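Local atomic coordinates of pullulanase (Bacillus acidopullulyticus, PDB entry 2WAN), a protein that hydrolyses alpha-1,6-glucosidic linkages in pullulan and, as a debranching enzyme of the alpha-amylase superfamily, probably the branch points of starch polysaccharides. Residues Pro112-Ala117 with Gly294-His298; Ala117-Glu122 with Asn299-Val305; Ala428-Asp432 with Phe830-Thr834; Phe768-Pro774 with Arg824-Phe830. All blocks are in the same frame, centred on the assembly; numbering follows the deposited sequence.

How the interactions relate
The four contacts form two pairs on opposite sides of the chain's centre. Interactions 1 and 2, centres about 15 Å apart, follow each other along strands 114-121 and 295-302 and share Ala117; their segments alternate along the chain. Interactions 3 and 4 come later, centres about 8 Å apart, with 4 nested inside the loop closed by 3. They share Phe830 and touch directly, Arg831 NE to Arg824 O and Met832 N to Gln771 OE1. Centres of interactions 2 and 3 are about 47 Å apart, and the pairs do not touch: one closes the N-terminal sheet by joining its first and last strands, the other sits where the catalytic barrel meets the C-terminal beta domain.

Interaction 1 of 4, residues Pro112-Ala117 with Gly294-His298; sequences PSVSNA and GYKAH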
# COMPACT_ATOMS: atom_id res chain seq x y z
N PRO A 112 -5.04 23.77 -33.25
CA PRO A 112 -3.74 23.96 -32.59
C PRO A 112 -3.92 24.61 -31.21
O PRO A 112 -4.37 25.75 -31.13
CB PRO A 112 -2.99 24.90 -33.54
CG PRO A 112 -3.84 24.99 -34.81
CD PRO A 112 -5.24 24.70 -34.37
N SER A 113 -3.56 23.90 -30.14
CA SER A 113 -3.86 24.38 -28.78
C SER A 113 -2.82 24.08 -27.70
O SER A 113 -2.03 23.15 -27.82
CB SER A 113 -5.22 23.82 -28.33
OG SER A 113 -5.19 22.40 -28.30
N VAL A 114 -2.84 24.90 -26.65
CA VAL A 114 -2.29 24.50 -25.35
C VAL A 114 -3.31 23.51 -24.79
O VAL A 114 -4.46 23.88 -24.54
CB VAL A 114 -2.12 25.71 -24.39
CG1 VAL A 114 -1.68 25.26 -23.00
CG2 VAL A 114 -1.13 26.72 -24.96
N SER A 115 -2.93 22.24 -24.65
CA SER A 115 -3.91 21.20 -24.29
C SER A 115 -4.09 21.00 -22.77
O SER A 115 -5.07 20.40 -22.34
CB SER A 115 -3.60 19.87 -24.99
OG SER A 115 -2.34 19.36 -24.59
N ASN A 116 -3.13 21.49 -22.00
CA ASN A 116 -3.17 21.44 -20.53
C ASN A 116 -2.17 22.42 -19.94
O ASN A 116 -1.13 22.69 -20.55
CB ASN A 116 -2.85 20.04 -19.99
CG ASN A 116 -3.26 19.86 -18.52
OD1 ASN A 116 -4.44 19.67 -18.22
ND2 ASN A 116 -2.30 19.91 -17.62
N ALA A 117 -2.48 22.96 -18.75
CA ALA A 117 -1.54 23.82 -18.04
C ALA A 117 -1.72 23.74 -16.52
O ALA A 117 -2.85 23.81 -16.02
CB ALA A 117 -1.65 25.27 -18.51
N GLY A 294 -0.22 31.26 -32.22
CA GLY A 294 -0.65 30.13 -33.05
C GLY A 294 -1.30 28.98 -32.29
O GLY A 294 -1.75 28.00 -32.90
N TYR A 295 -1.34 29.11 -30.96
CA TYR A 295 -1.94 28.10 -30.07
C TYR A 295 -3.15 28.65 -29.32
O TYR A 295 -3.08 29.71 -28.69
CB TYR A 295 -0.92 27.61 -29.04
CG TYR A 295 0.19 26.75 -29.59
CD1 TYR A 295 1.44 27.29 -29.90
CD2 TYR A 295 0.01 25.37 -29.77
CE1 TYR A 295 2.47 26.50 -30.41
CE2 TYR A 295 1.03 24.57 -30.27
CZ TYR A 295 2.26 25.14 -30.58
OH TYR A 295 3.28 24.36 -31.08
N LYS A 296 -4.26 27.90 -29.38
CA LYS A 296 -5.46 28.19 -28.60
C LYS A 296 -5.14 28.20 -27.10
O LYS A 296 -4.39 27.33 -26.62
CB LYS A 296 -6.54 27.15 -28.93
CG LYS A 296 -7.86 27.29 -28.16
CD LYS A 296 -8.80 26.14 -28.52
CE LYS A 296 -10.25 26.46 -28.14
NZ LYS A 296 -10.56 26.19 -26.71
N ALA A 297 -5.68 29.18 -26.38
CA ALA A 297 -5.43 29.35 -24.95
C ALA A 297 -6.04 28.23 -24.10
O ALA A 297 -6.97 27.54 -24.54
CB ALA A 297 -5.96 30.72 -24.48
N HIS A 298 -5.52 28.06 -22.88
CA HIS A 298 -6.04 27.07 -21.93
C HIS A 298 -6.00 27.61 -20.50
O HIS A 298 -5.10 28.37 -20.14
CB HIS A 298 -5.24 25.77 -21.99
CG HIS A 298 -5.98 24.57 -21.46
ND1 HIS A 298 -5.98 24.23 -20.13
CD2 HIS A 298 -6.75 23.65 -22.09
CE1 HIS A 298 -6.71 23.14 -19.96
NE2 HIS A 298 -7.19 22.77 -21.13
O HOH W 1 -6.82 24.90 -25.56
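Two backbone hydrogen bonds fasten Pro112-Ala117 to Gly294-His298. Lys296 N donates to Pro112 O over 2.8 Å, almost straight at 175°, and Val114 N returns a bond to Lys296 O at 2.9 Å. Both flank a single bridge between Ser113 and Lys296, whose CB atoms come within 3.6 Å; a small serine suits so close an approach. Proline, lacking an N-H, serves here purely as an acceptor.

Beyond the bridge the strands part locally, and a water spans the gap, donating 2.8 Å bonds to Val114 O and to Ala297 O.

The remaining contacts are apolar or involve rings. Val114 points into the interface: its CG1, anti to the backbone N (chi1 174°), packs on CB of His298, while CG2 turns to CB of Tyr295 at 4.2 Å. Branching at CB thus lets one residue meet two neighbours. The His298 imidazole turns one face to the Ser115-Asn116 backbone, with Asn116 CA 4.0 Å from the ring centroid in a CH-pi contact. Tyr295 crosses Val114 at about a right angle, its CD2 3.6 Å from Ser113 O, and its hydroxyl bonds to Met131 O.

Water and imidazole thus take up a local separation at Val114 and His298, before regular pairing resumes from Ala117. Since the direct hydrogen bonds are all between backbone atoms, they would not themselves specify the side chains.

Interaction 2 of 4, residues Ala117-Glu122 with Asn299-Val305; sequences AYLDDE and NILPRNV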
# COMPACT_ATOMS: atom_id res chain seq x y z
N ALA A 117 -2.48 22.96 -18.75
CA ALA A 117 -1.54 23.82 -18.04
C ALA A 117 -1.72 23.74 -16.52
O ALA A 117 -2.85 23.81 -16.02
CB ALA A 117 -1.65 25.27 -18.51
N TYR A 118 -0.60 23.61 -15.82
CA TYR A 118 -0.58 23.51 -14.36
C TYR A 118 0.27 24.59 -13.75
O TYR A 118 1.36 24.88 -14.25
CB TYR A 118 -0.00 22.15 -13.93
CG TYR A 118 -0.90 20.95 -14.10
CD1 TYR A 118 -2.26 20.98 -13.74
CD2 TYR A 118 -0.37 19.74 -14.58
CE1 TYR A 118 -3.07 19.88 -13.87
CE2 TYR A 118 -1.17 18.62 -14.71
CZ TYR A 118 -2.53 18.69 -14.35
OH TYR A 118 -3.35 17.59 -14.48
N LEU A 119 -0.20 25.18 -12.66
CA LEU A 119 0.60 26.07 -11.86
C LEU A 119 1.28 25.20 -10.81
O LEU A 119 0.66 24.78 -9.81
CB LEU A 119 -0.29 27.16 -11.23
CG LEU A 119 0.38 28.31 -10.47
CD1 LEU A 119 1.30 29.16 -11.40
CD2 LEU A 119 -0.68 29.20 -9.80
N ASP A 120 2.56 24.89 -11.04
CA ASP A 120 3.29 23.92 -10.21
C ASP A 120 4.23 24.55 -9.19
O ASP A 120 4.83 23.84 -8.39
CB ASP A 120 4.05 22.90 -11.07
CG ASP A 120 3.15 21.79 -11.59
OD1 ASP A 120 2.12 21.47 -10.94
OD2 ASP A 120 3.48 21.22 -12.65
N ASP A 121 4.36 25.87 -9.23
CA ASP A 121 5.07 26.62 -8.19
C ASP A 121 4.46 28.02 -8.19
O ASP A 121 3.62 28.32 -9.03
CB ASP A 121 6.59 26.67 -8.47
CG ASP A 121 7.43 26.86 -7.22
OD1 ASP A 121 8.59 26.39 -7.21
OD2 ASP A 121 6.95 27.47 -6.23
N GLU A 122 4.86 28.86 -7.25
CA GLU A 122 4.29 30.21 -7.17
C GLU A 122 4.40 30.99 -8.49
O GLU A 122 3.46 31.67 -8.89
CB GLU A 122 4.88 31.00 -6.00
CG GLU A 122 6.37 31.27 -6.08
CD GLU A 122 6.76 32.53 -5.32
OE1 GLU A 122 5.92 33.45 -5.20
OE2 GLU A 122 7.91 32.59 -4.84
N ASN A 299 -6.96 27.19 -19.69
CA ASN A 299 -6.92 27.46 -18.25
C ASN A 299 -5.68 26.86 -17.60
O ASN A 299 -5.19 25.80 -18.03
CB ASN A 299 -8.17 26.88 -17.59
CG ASN A 299 -8.19 27.10 -16.09
OD1 ASN A 299 -8.39 28.23 -15.62
ND2 ASN A 299 -7.99 26.03 -15.34
N ILE A 300 -5.16 27.56 -16.59
CA ILE A 300 -4.05 27.08 -15.76
C ILE A 300 -4.63 26.60 -14.43
O ILE A 300 -5.13 27.41 -13.62
CB ILE A 300 -3.01 28.19 -15.47
CG1 ILE A 300 -2.58 28.92 -16.76
CG2 ILE A 300 -1.79 27.61 -14.74
CD1 ILE A 300 -1.79 30.20 -16.49
N LEU A 301 -4.57 25.30 -14.20
CA LEU A 301 -5.12 24.73 -12.97
C LEU A 301 -4.02 24.67 -11.93
O LEU A 301 -2.94 24.18 -12.22
CB LEU A 301 -5.68 23.33 -13.21
CG LEU A 301 -6.49 22.74 -12.04
CD1 LEU A 301 -7.90 23.32 -12.02
CD2 LEU A 301 -6.52 21.22 -12.18
N PRO A 302 -4.29 25.19 -10.72
CA PRO A 302 -3.29 25.06 -9.67
C PRO A 302 -3.04 23.57 -9.34
O PRO A 302 -3.99 22.81 -9.18
CB PRO A 302 -3.96 25.77 -8.48
CG PRO A 302 -4.89 26.77 -9.14
CD PRO A 302 -5.44 26.01 -10.29
N ARG A 303 -1.77 23.17 -9.32
CA ARG A 303 -1.41 21.81 -8.90
C ARG A 303 -0.32 21.89 -7.83
O ARG A 303 -0.63 22.10 -6.67
CB ARG A 303 -1.02 20.91 -10.10
CG ARG A 303 -0.72 19.44 -9.70
CD ARG A 303 -0.41 18.55 -10.90
NE ARG A 303 0.86 18.90 -11.55
CZ ARG A 303 1.52 18.11 -12.40
NH1 ARG A 303 1.06 16.91 -12.73
NH2 ARG A 303 2.66 18.54 -12.94
N ASN A 304 0.95 21.80 -8.21
CA ASN A 304 2.00 21.67 -7.21
C ASN A 304 2.31 22.96 -6.47
O ASN A 304 2.99 22.95 -5.44
CB ASN A 304 3.26 21.03 -7.79
CG ASN A 304 3.03 19.59 -8.22
OD1 ASN A 304 2.11 18.94 -7.74
ND2 ASN A 304 3.88 19.10 -9.12
N VAL A 305 1.75 24.07 -6.96
CA VAL A 305 1.80 25.33 -6.20
C VAL A 305 1.16 25.15 -4.80
O VAL A 305 1.61 25.76 -3.82
CB VAL A 305 1.15 26.49 -6.97
CG1 VAL A 305 -0.37 26.26 -7.19
CG2 VAL A 305 1.41 27.82 -6.25
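Asp120 OD1 is gripped by two donors: Arg303 NE at 2.9 Å on its syn lone pair and Asn304 N at 3.0 Å on its anti lone pair. The other oxygen, OD2, takes Arg303 NH2 at 2.8 Å, so the arginine holds the carboxylate side-on through NE and NH2 with the two planes only 21° apart. A short aspartate can accept both the salt bridge and a main-chain N-H.

Arg303 CD sits above the centre of the Tyr118 ring, and the guanidinium over its CD2-CE2 rim, with planes 20° apart and CZ 3.3 Å from Tyr118 CD2. A bend at chi3 (68°) turns the head of the long chain back across the tyrosine. Arg303 NH1 is bonded to Thr576, and the Tyr118 hydroxyl to Gln571 and Thr576, residues of the catalytic alpha-amylase region.

Parallel pairing joins the first and last strands of the N-terminal sheet: Leu301 N to Ala117 O, then Leu119 N to Leu301 O. Leu119 O accepts two donors, Arg303 N at 3.0 Å and Val305 N at 3.1 Å, from opposite faces of its carbonyl plane. Leu119 CB packs on Ile300 CG2, and its CG meets Val305 CG1 at 3.9 Å, branched side chains filling the apolar side.

Strand 124-129 adjoins 114-121 and strand 288-292 adjoins 295-302; Ile300 reaches Val125 and Val290 on the two flanking strands, while Arg303 touches Leu126.

Interaction 3 of 4, residues Ala428-Asp432 with Phe830-Thr834; sequences ANPVD and FRMTT. With SO4 (sulfate ion), chain J.
Val431 fits closely against the Arg831-Thr833 backbone: its CG2 lies 3.3 Å from Arg831 O and also touches Met832 O and the Thr833 methyl. The compact, branched valine fills this buried spot, where Pro725 adds another wall. Nearby, Thr833 CG2 comes 3.8 Å from CG of Asn429, methyl against amide, and a water joins Asn429 OD1 to Thr833 O at this end. Asn429 itself closes an Asx turn, its OD1 accepting from Val431 N at 3.1 Å on a lone pair in the carbonyl plane; together with the bond from Asp432 N to Asn429 O, it accompanies the 3-10 turn 430-432, just ahead of the first strand of the catalytic (beta/alpha)8 barrel.

The other side is polar and wet. Arg831 NH1 makes a salt bridge to Asp432 OD1 at 3.0 Å, approaching from above the carboxylate, whose plane stands 70° from the guanidinium. A bend at chi3 (-85°) carries the guanidinium to both anions: NH1 also donates to O4 of a sulfate, probably from the crystallisation liquor, at 2.7 Å, and NH2 to its O3 at 2.9 Å. An arginine, with several N-H groups in one plane, suits such shared duty. A second water links Asp432 OD1 to Arg831 O.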
# COMPACT_ATOMS: atom_id res chain seq x y z
N ALA A 428 3.96 -7.50 21.67
CA ALA A 428 5.28 -6.84 21.76
C ALA A 428 5.92 -6.62 20.39
O ALA A 428 6.61 -5.62 20.18
CB ALA A 428 6.21 -7.62 22.68
N ASN A 429 5.67 -7.54 19.46
CA ASN A 429 6.31 -7.49 18.15
C ASN A 429 5.34 -8.08 17.11
O ASN A 429 4.58 -8.97 17.45
CB ASN A 429 7.62 -8.29 18.15
CG ASN A 429 8.46 -8.02 16.93
OD1 ASN A 429 8.24 -8.61 15.85
ND2 ASN A 429 9.41 -7.09 17.06
N PRO A 430 5.37 -7.58 15.87
CA PRO A 430 4.46 -8.17 14.86
C PRO A 430 4.58 -9.68 14.66
O PRO A 430 3.58 -10.33 14.30
CB PRO A 430 4.83 -7.44 13.58
CG PRO A 430 5.26 -6.05 14.10
CD PRO A 430 6.01 -6.34 15.37
N VAL A 431 5.77 -10.25 14.90
CA VAL A 431 5.96 -11.71 14.75
C VAL A 431 5.13 -12.54 15.74
O VAL A 431 5.05 -13.76 15.60
CB VAL A 431 7.45 -12.17 14.81
CG1 VAL A 431 8.28 -11.49 13.70
CG2 VAL A 431 8.08 -11.95 16.19
N ASP A 432 4.52 -11.86 16.72
CA ASP A 432 3.67 -12.49 17.71
C ASP A 432 2.20 -12.58 17.26
O ASP A 432 1.37 -13.12 18.00
CB ASP A 432 3.73 -11.72 19.04
CG ASP A 432 5.14 -11.74 19.65
OD1 ASP A 432 5.86 -12.74 19.46
OD2 ASP A 432 5.51 -10.74 20.29
N PHE A 830 9.95 -19.90 17.61
CA PHE A 830 9.38 -19.68 16.28
C PHE A 830 9.19 -18.20 15.93
O PHE A 830 8.87 -17.87 14.77
CB PHE A 830 8.02 -20.39 16.16
CG PHE A 830 8.12 -21.90 16.19
CD1 PHE A 830 8.66 -22.60 15.11
CD2 PHE A 830 7.64 -22.61 17.29
CE1 PHE A 830 8.73 -24.00 15.14
CE2 PHE A 830 7.69 -24.01 17.33
CZ PHE A 830 8.26 -24.71 16.25
N ARG A 831 9.40 -17.31 16.91
CA ARG A 831 9.01 -15.91 16.80
C ARG A 831 10.15 -15.01 17.28
O ARG A 831 9.94 -14.03 18.01
CB ARG A 831 7.75 -15.66 17.64
CG ARG A 831 6.54 -16.44 17.12
CD ARG A 831 5.32 -16.17 17.99
NE ARG A 831 5.26 -17.03 19.16
CZ ARG A 831 5.44 -16.66 20.42
NH1 ARG A 831 5.74 -15.40 20.75
NH2 ARG A 831 5.33 -17.57 21.38
N MET A 832 11.37 -15.35 16.86
CA MET A 832 12.51 -14.44 17.13
C MET A 832 12.25 -13.06 16.53
O MET A 832 11.54 -12.93 15.52
CB MET A 832 13.82 -15.06 16.63
CG MET A 832 14.19 -16.27 17.42
SD MET A 832 15.76 -16.99 16.92
CE MET A 832 15.21 -18.43 15.99
N THR A 833 12.78 -12.02 17.17
CA THR A 833 12.41 -10.65 16.80
C THR A 833 13.51 -9.86 16.06
O THR A 833 13.24 -8.79 15.49
CB THR A 833 11.95 -9.82 18.03
OG1 THR A 833 13.03 -9.71 18.96
CG2 THR A 833 10.72 -10.47 18.73
N THR A 834 14.73 -10.39 16.06
CA THR A 834 15.83 -9.74 15.33
C THR A 834 16.58 -10.71 14.43
O THR A 834 16.58 -11.94 14.65
CB THR A 834 16.86 -9.09 16.30
OG1 THR A 834 17.62 -10.11 16.94
CG2 THR A 834 16.15 -8.23 17.36
S SO4 J . 5.32 -15.16 24.34
O1 SO4 J . 6.02 -14.84 25.59
O2 SO4 J . 3.89 -14.85 24.49
O3 SO4 J . 5.45 -16.61 24.08
O4 SO4 J . 5.87 -14.32 23.26
O HOH W 2 10.95 -8.65 14.33
O HOH W 3 8.57 -12.85 20.01

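Interaction 4 of 4, residues Phe768-Pro774 with Arg824-Phe830; sequences FTSQGVP and RNQHPAF
Arg824 sends its guanidinium into the bend between helix 753-769 and strand 773-777, where main-chain carbonyls collect. NH1 donates to two of them, Phe768 O at 2.8 Å and Ser770 O at 2.9 Å, both met from above the carbonyl plane. NH2 adds a weak bond of 3.3 Å to Ser770 O; Gly772 O is close too, but at an angle too poor for a hydrogen bond. The chain is extended from CG to NE, with CG anti to the backbone N (chi1 -169°), which carries the head across to the turn. Pro774 covers one face of the guanidinium with CG, 3.5 Å from Arg824 NE, and CD, an apolar contact that leaves the edge N-H groups for the carbonyls. Arg824 O accepts from Arg831 NE, and Ser770 OG bonds to Val766 O.

Gln771 supplies a second polar link: its NE2 donates to Ala829 O at 3.0 Å, in plane and on a lone pair. Its OE1 takes Met832 N, a bend at chi2 (-65°) presenting the amide so that both ends are used. Gly772 has backbone angles that call for glycine.

Phe830 fills the apolar side. Its ring lies alongside Thr769, CE1 being 4.0 Å from Thr769 CB, and the edge faces Thr769 O at 3.5 Å from CD1. Leu856 and Val870 cover it from the C-terminal beta domain, and the Thr769 hydroxyl bonds to Tyr872 of the same sheet.

With carbonyls at a helix end gathered about it, the positive charge of Arg824 is probably well stabilised despite burial, and the turn entering the last barrel strand is held by side-chain donors.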
# COMPACT_ATOMS: atom_id res chain seq x y z
N PHE A 768 3.33 -21.36 9.36
CA PHE A 768 3.21 -21.29 10.82
C PHE A 768 4.52 -21.56 11.57
O PHE A 768 4.63 -21.21 12.77
CB PHE A 768 2.14 -22.27 11.32
CG PHE A 768 0.74 -21.97 10.80
CD1 PHE A 768 0.26 -20.66 10.73
CD2 PHE A 768 -0.10 -23.02 10.43
CE1 PHE A 768 -1.06 -20.40 10.30
CE2 PHE A 768 -1.40 -22.79 9.98
CZ PHE A 768 -1.89 -21.47 9.93
N THR A 769 5.51 -22.17 10.90
CA THR A 769 6.76 -22.51 11.60
C THR A 769 7.98 -21.70 11.14
O THR A 769 9.09 -21.90 11.67
CB THR A 769 7.08 -24.03 11.55
OG1 THR A 769 7.10 -24.48 10.19
CG2 THR A 769 6.05 -24.82 12.35
N SER A 770 7.76 -20.79 10.19
CA SER A 770 8.81 -19.89 9.68
C SER A 770 8.94 -18.66 10.58
O SER A 770 7.94 -18.18 11.14
CB SER A 770 8.49 -19.44 8.26
OG SER A 770 8.66 -20.51 7.34
N GLN A 771 10.15 -18.13 10.69
CA GLN A 771 10.32 -16.80 11.32
C GLN A 771 9.60 -15.75 10.48
O GLN A 771 9.55 -15.85 9.25
CB GLN A 771 11.81 -16.44 11.44
CG GLN A 771 12.66 -17.49 12.19
CD GLN A 771 12.26 -17.65 13.65
OE1 GLN A 771 12.03 -16.67 14.35
NE2 GLN A 771 12.18 -18.90 14.11
N GLY A 772 9.04 -14.73 11.14
CA GLY A 772 8.25 -13.72 10.44
C GLY A 772 6.83 -13.65 10.98
O GLY A 772 6.54 -14.12 12.10
N VAL A 773 5.95 -13.02 10.20
CA VAL A 773 4.56 -12.82 10.61
C VAL A 773 3.62 -13.73 9.82
O VAL A 773 3.38 -13.49 8.64
CB VAL A 773 4.09 -11.36 10.44
CG1 VAL A 773 2.68 -11.19 11.06
CG2 VAL A 773 5.10 -10.38 11.09
N PRO A 774 3.07 -14.78 10.46
CA PRO A 774 2.22 -15.67 9.67
C PRO A 774 0.82 -15.09 9.40
O PRO A 774 0.17 -14.57 10.32
CB PRO A 774 2.11 -16.91 10.55
CG PRO A 774 2.27 -16.38 11.96
CD PRO A 774 3.32 -15.31 11.81
N ARG A 824 2.98 -22.69 17.80
CA ARG A 824 3.66 -21.41 17.60
C ARG A 824 3.37 -20.43 18.74
O ARG A 824 4.31 -19.75 19.22
CB ARG A 824 3.26 -20.77 16.26
CG ARG A 824 4.15 -19.58 15.90
CD ARG A 824 3.59 -18.77 14.72
NE ARG A 824 4.45 -17.60 14.43
CZ ARG A 824 5.58 -17.65 13.71
NH1 ARG A 824 6.05 -18.80 13.24
NH2 ARG A 824 6.28 -16.53 13.50
N ASN A 825 2.11 -20.35 19.17
CA ASN A 825 1.73 -19.40 20.23
C ASN A 825 2.48 -19.72 21.53
O ASN A 825 2.78 -18.82 22.31
CB ASN A 825 0.23 -19.41 20.53
CG ASN A 825 -0.63 -18.88 19.37
OD1 ASN A 825 -0.14 -18.27 18.41
ND2 ASN A 825 -1.96 -19.13 19.48
N GLN A 826 2.76 -21.00 21.75
CA GLN A 826 3.38 -21.48 22.99
C GLN A 826 4.90 -21.43 22.97
O GLN A 826 5.53 -21.50 24.04
CB GLN A 826 2.94 -22.92 23.27
CG GLN A 826 1.50 -23.05 23.79
CD GLN A 826 1.29 -22.34 25.13
OE1 GLN A 826 0.21 -21.82 25.41
NE2 GLN A 826 2.33 -22.34 25.97
N HIS A 827 5.48 -21.32 21.77
CA HIS A 827 6.92 -21.48 21.61
C HIS A 827 7.56 -20.31 20.91
O HIS A 827 7.58 -20.26 19.67
CB HIS A 827 7.23 -22.83 20.93
CG HIS A 827 6.99 -23.97 21.85
ND1 HIS A 827 7.86 -24.28 22.87
CD2 HIS A 827 5.92 -24.79 21.99
CE1 HIS A 827 7.35 -25.27 23.58
NE2 HIS A 827 6.18 -25.60 23.07
N PRO A 828 8.10 -19.36 21.70
CA PRO A 828 8.66 -18.14 21.14
C PRO A 828 9.93 -18.32 20.28
O PRO A 828 10.34 -17.38 19.59
CB PRO A 828 8.89 -17.25 22.38
CG PRO A 828 9.08 -18.22 23.52
CD PRO A 828 8.14 -19.38 23.18
N ALA A 829 10.53 -19.52 20.28
CA ALA A 829 11.64 -19.83 19.35
C ALA A 829 11.22 -19.65 17.89
O ALA A 829 12.04 -19.29 17.05
CB ALA A 829 12.13 -21.26 19.57
N PHE A 830 9.95 -19.90 17.61
CA PHE A 830 9.38 -19.68 16.28
C PHE A 830 9.19 -18.20 15.93
O PHE A 830 8.87 -17.87 14.77
CB PHE A 830 8.02 -20.39 16.16
CG PHE A 830 8.12 -21.90 16.19
CD1 PHE A 830 8.66 -22.60 15.11
CD2 PHE A 830 7.64 -22.61 17.29
CE1 PHE A 830 8.73 -24.00 15.14
CE2 PHE A 830 7.69 -24.01 17.33
CZ PHE A 830 8.26 -24.71 16.25